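Local coordinates for magnesium and cobalt efflux protein CorC (Pseudomonas aeruginosa, PDB 3LLB) that probably takes part in the transport of magnesium and cobalt ions, and is represented here by its transporter-associated domain, at residues K4-L16 / D69-L81. Residues are numbered along the deposited sequence; the frame is centred on the assembly and turned at random.
Sequences KPLPSGDFIVKAL and DSRRVHLLRLSPL
Arg77 and Asp10 meet at one end of an antiparallel pairing between strands 11-14 and 73-80, the latter the central strand of the five-stranded sheet of the transporter-associated domain. From CB the arginine runs extended, CG anti to the backbone N (chi1 -174°), and this course carries CB and CG past the carbonyl O of Phe11, 3.9 Å from Arg77 CG, toward Asp10. CD then passes near Leu6 CD1, and the same methyl sits over one face of the guanidinium, 3.9 Å from both Arg77 CZ and NH1. At the edge of that group NE and NH2 both reach a single carboxylate oxygen in a salt bridge. Arg77 NE takes the anti lone pair of Asp10 OD2 at 3.0 Å, whereas NH2 comes from above the carboxylate plane; the two flat groups stand almost perpendicular, 82° apart. This double grip, with the methyl packed on one face, should fix the rotation of the guanidinium. Further along, paired bonds join Phe11 to Leu78 and Val13 to Leu76, the straightest from Val13 N to Leu76 O (2.8 Å, 172°). Leu75 CD2 touches both Ile12 CG2 and Lys14 CG on the Arg77 face; on the other, Val13 CG2 rests against Leu78 CB, where Phe22 and Phe26 of helix 19-26 cover both side chains. Beyond the strand pairing, Ala15 N donates to His74 O, and a water bridges that same oxygen to Leu16 N.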
# COMPACT_ATOMS: atom_id res chain seq x y z
N LYS A 4 -2.65 1.23 10.71
CA LYS A 4 -2.20 1.78 11.95
C LYS A 4 -1.85 3.24 11.73
O LYS A 4 -0.99 3.57 10.98
CB LYS A 4 -1.01 0.95 12.53
CG LYS A 4 -0.56 1.51 13.85
CD LYS A 4 0.89 1.11 14.24
CE LYS A 4 1.31 1.79 15.58
NZ LYS A 4 2.76 2.29 15.59
N PRO A 5 -2.59 4.16 12.35
CA PRO A 5 -2.30 5.57 12.23
C PRO A 5 -1.01 5.97 12.93
O PRO A 5 -0.70 5.49 14.04
CB PRO A 5 -3.49 6.22 12.93
CG PRO A 5 -3.85 5.25 13.93
CD PRO A 5 -3.75 3.93 13.18
N LEU A 6 -0.28 6.84 12.28
CA LEU A 6 0.94 7.39 12.80
C LEU A 6 0.74 8.89 13.08
O LEU A 6 -0.09 9.57 12.43
CB LEU A 6 2.09 7.18 11.83
CG LEU A 6 2.39 5.75 11.38
CD1 LEU A 6 3.39 5.78 10.23
CD2 LEU A 6 2.82 4.96 12.54
N PRO A 7 1.48 9.42 14.09
CA PRO A 7 1.26 10.80 14.50
C PRO A 7 1.73 11.87 13.50
O PRO A 7 1.33 13.00 13.62
CB PRO A 7 1.98 10.90 15.86
CG PRO A 7 2.94 9.85 15.86
CD PRO A 7 2.41 8.75 15.00
N SER A 8 2.53 11.46 12.50
CA SER A 8 2.87 12.27 11.36
C SER A 8 1.66 12.51 10.44
O SER A 8 1.73 13.38 9.58
CB SER A 8 3.96 11.58 10.54
OG SER A 8 3.54 10.28 10.25
N GLY A 9 0.60 11.71 10.57
CA GLY A 9 -0.51 11.71 9.66
C GLY A 9 -0.47 10.64 8.61
O GLY A 9 -1.43 10.47 7.89
N ASP A 10 0.64 9.92 8.55
CA ASP A 10 0.82 8.75 7.69
C ASP A 10 0.21 7.53 8.37
O ASP A 10 -0.35 7.57 9.50
CB ASP A 10 2.30 8.48 7.46
CG ASP A 10 2.99 9.55 6.70
OD1 ASP A 10 2.37 10.55 6.21
OD2 ASP A 10 4.23 9.34 6.56
N PHE A 11 0.22 6.42 7.63
CA PHE A 11 -0.38 5.19 8.08
C PHE A 11 0.57 4.06 7.78
O PHE A 11 1.29 4.13 6.76
CB PHE A 11 -1.69 4.93 7.36
CG PHE A 11 -2.74 5.95 7.66
CD1 PHE A 11 -3.65 5.73 8.70
CD2 PHE A 11 -2.80 7.11 6.95
CE1 PHE A 11 -4.62 6.68 8.97
CE2 PHE A 11 -3.81 8.09 7.26
CZ PHE A 11 -4.65 7.86 8.23
N ILE A 12 0.59 3.06 8.64
CA ILE A 12 1.12 1.73 8.29
C ILE A 12 -0.06 0.91 7.75
O ILE A 12 -1.07 0.77 8.41
CB ILE A 12 1.83 1.00 9.45
CG1 ILE A 12 2.92 1.87 10.07
CG2 ILE A 12 2.46 -0.28 8.89
CD1 ILE A 12 3.52 1.27 11.32
N VAL A 13 0.06 0.37 6.53
CA VAL A 13 -0.97 -0.39 5.86
C VAL A 13 -0.49 -1.78 5.56
O VAL A 13 0.57 -1.95 4.94
CB VAL A 13 -1.40 0.37 4.59
CG1 VAL A 13 -2.47 -0.37 3.85
CG2 VAL A 13 -1.91 1.79 4.92
N LYS A 14 -1.24 -2.81 5.99
CA LYS A 14 -0.88 -4.19 5.63
C LYS A 14 -1.08 -4.44 4.13
O LYS A 14 -2.07 -3.95 3.52
CB LYS A 14 -1.73 -5.15 6.44
CG LYS A 14 -1.33 -5.26 7.93
CD LYS A 14 -2.27 -6.20 8.60
CE LYS A 14 -1.89 -6.39 10.03
NZ LYS A 14 -2.92 -7.18 10.78
N ALA A 15 -0.13 -5.16 3.50
CA ALA A 15 -0.24 -5.50 2.09
C ALA A 15 -1.50 -6.34 1.74
O ALA A 15 -2.06 -6.25 0.67
CB ALA A 15 1.10 -6.16 1.64
N LEU A 16 -1.97 -7.14 2.68
CA LEU A 16 -3.17 -7.97 2.52
C LEU A 16 -4.49 -7.20 2.59
O LEU A 16 -5.54 -7.77 2.28
CB LEU A 16 -3.15 -9.16 3.56
CG LEU A 16 -2.93 -8.85 5.08
CD1 LEU A 16 -4.19 -8.20 5.70
CD2 LEU A 16 -2.37 -10.01 6.02
N ASP A 69 9.35 -9.68 2.52
CA ASP A 69 10.26 -10.82 2.57
C ASP A 69 10.65 -11.30 1.15
O ASP A 69 10.60 -10.54 0.22
CB ASP A 69 9.65 -11.89 3.44
CG ASP A 69 8.42 -12.52 2.88
OD1 ASP A 69 8.16 -12.42 1.64
OD2 ASP A 69 7.69 -13.15 3.69
N SER A 70 11.06 -12.55 1.01
CA SER A 70 11.53 -13.09 -0.29
C SER A 70 10.42 -13.41 -1.30
O SER A 70 10.71 -13.69 -2.44
CB SER A 70 12.36 -14.34 -0.05
OG SER A 70 13.57 -13.90 0.56
N ARG A 71 9.18 -13.36 -0.87
CA ARG A 71 7.99 -13.66 -1.68
C ARG A 71 7.00 -12.46 -1.84
O ARG A 71 6.35 -12.36 -2.84
CB ARG A 71 7.16 -14.77 -1.00
CG ARG A 71 7.75 -16.15 -0.86
CD ARG A 71 7.23 -17.12 -1.99
NE ARG A 71 7.60 -16.78 -3.39
CZ ARG A 71 8.84 -16.83 -3.89
NH1 ARG A 71 9.89 -17.14 -3.13
NH2 ARG A 71 9.07 -16.53 -5.18
N ARG A 72 6.80 -11.64 -0.79
CA ARG A 72 5.77 -10.69 -0.82
C ARG A 72 6.04 -9.43 0.00
O ARG A 72 6.97 -9.40 0.82
CB ARG A 72 4.45 -11.37 -0.46
CG ARG A 72 4.33 -11.77 0.93
CD ARG A 72 3.20 -12.76 1.08
NE ARG A 72 3.56 -13.73 2.10
CZ ARG A 72 2.77 -14.18 3.10
NH1 ARG A 72 1.48 -13.79 3.24
NH2 ARG A 72 3.28 -15.05 3.99
N VAL A 73 5.28 -8.37 -0.27
CA VAL A 73 5.28 -7.15 0.54
C VAL A 73 4.43 -7.46 1.75
O VAL A 73 3.42 -8.16 1.65
CB VAL A 73 4.78 -5.94 -0.18
CG1 VAL A 73 4.77 -4.67 0.68
CG2 VAL A 73 5.59 -5.71 -1.44
N HIS A 74 4.83 -6.93 2.87
CA HIS A 74 4.03 -7.08 4.08
C HIS A 74 3.43 -5.77 4.62
O HIS A 74 2.26 -5.75 4.99
CB HIS A 74 4.83 -7.77 5.18
CG HIS A 74 5.06 -9.22 4.96
ND1 HIS A 74 4.05 -10.16 5.01
CD2 HIS A 74 6.20 -9.91 4.71
CE1 HIS A 74 4.56 -11.36 4.81
NE2 HIS A 74 5.86 -11.23 4.63
N LEU A 75 4.22 -4.71 4.69
CA LEU A 75 3.79 -3.46 5.29
C LEU A 75 4.27 -2.30 4.42
O LEU A 75 5.44 -2.29 3.96
CB LEU A 75 4.42 -3.33 6.68
CG LEU A 75 4.02 -4.32 7.80
CD1 LEU A 75 4.87 -4.18 9.11
CD2 LEU A 75 2.52 -4.20 8.10
N LEU A 76 3.38 -1.32 4.22
CA LEU A 76 3.62 -0.11 3.47
C LEU A 76 3.42 1.04 4.43
O LEU A 76 2.55 0.96 5.28
CB LEU A 76 2.61 0.00 2.32
CG LEU A 76 2.93 -1.21 1.45
CD1 LEU A 76 1.75 -1.94 1.09
CD2 LEU A 76 3.88 -0.80 0.34
N ARG A 77 4.20 2.09 4.31
CA ARG A 77 3.87 3.37 4.88
C ARG A 77 3.19 4.24 3.82
O ARG A 77 3.73 4.45 2.78
CB ARG A 77 5.11 4.07 5.36
CG ARG A 77 4.89 5.35 6.09
CD ARG A 77 6.04 5.69 6.99
NE ARG A 77 5.91 7.06 7.48
CZ ARG A 77 6.41 7.53 8.60
NH1 ARG A 77 7.08 6.72 9.41
NH2 ARG A 77 6.22 8.80 8.93
N LEU A 78 2.01 4.68 4.13
CA LEU A 78 1.18 5.51 3.24
C LEU A 78 1.27 6.97 3.64
O LEU A 78 1.04 7.27 4.78
CB LEU A 78 -0.25 5.05 3.35
CG LEU A 78 -1.23 5.64 2.35
CD1 LEU A 78 -1.11 5.00 0.95
CD2 LEU A 78 -2.66 5.54 2.87
N SER A 79 1.68 7.85 2.75
CA SER A 79 1.76 9.30 2.99
C SER A 79 0.84 9.97 1.94
O SER A 79 0.85 9.60 0.78
CB SER A 79 3.22 9.79 2.78
OG SER A 79 4.16 9.20 3.64
N PRO A 80 0.05 11.00 2.32
CA PRO A 80 -0.66 11.76 1.26
C PRO A 80 0.26 12.58 0.37
O PRO A 80 1.24 13.11 0.88
CB PRO A 80 -1.54 12.74 2.05
CG PRO A 80 -0.93 12.85 3.40
CD PRO A 80 -0.25 11.52 3.67
N LEU A 81 -0.04 12.75 -0.92
CA LEU A 81 0.84 13.61 -1.75
C LEU A 81 0.77 15.14 -1.48
O LEU A 81 1.80 15.81 -1.45
CB LEU A 81 0.66 13.33 -3.25
CG LEU A 81 1.17 12.03 -3.85
CD1 LEU A 81 0.85 11.98 -5.37
CD2 LEU A 81 2.65 11.84 -3.59
O HOH W 1 -0.01 -8.14 4.95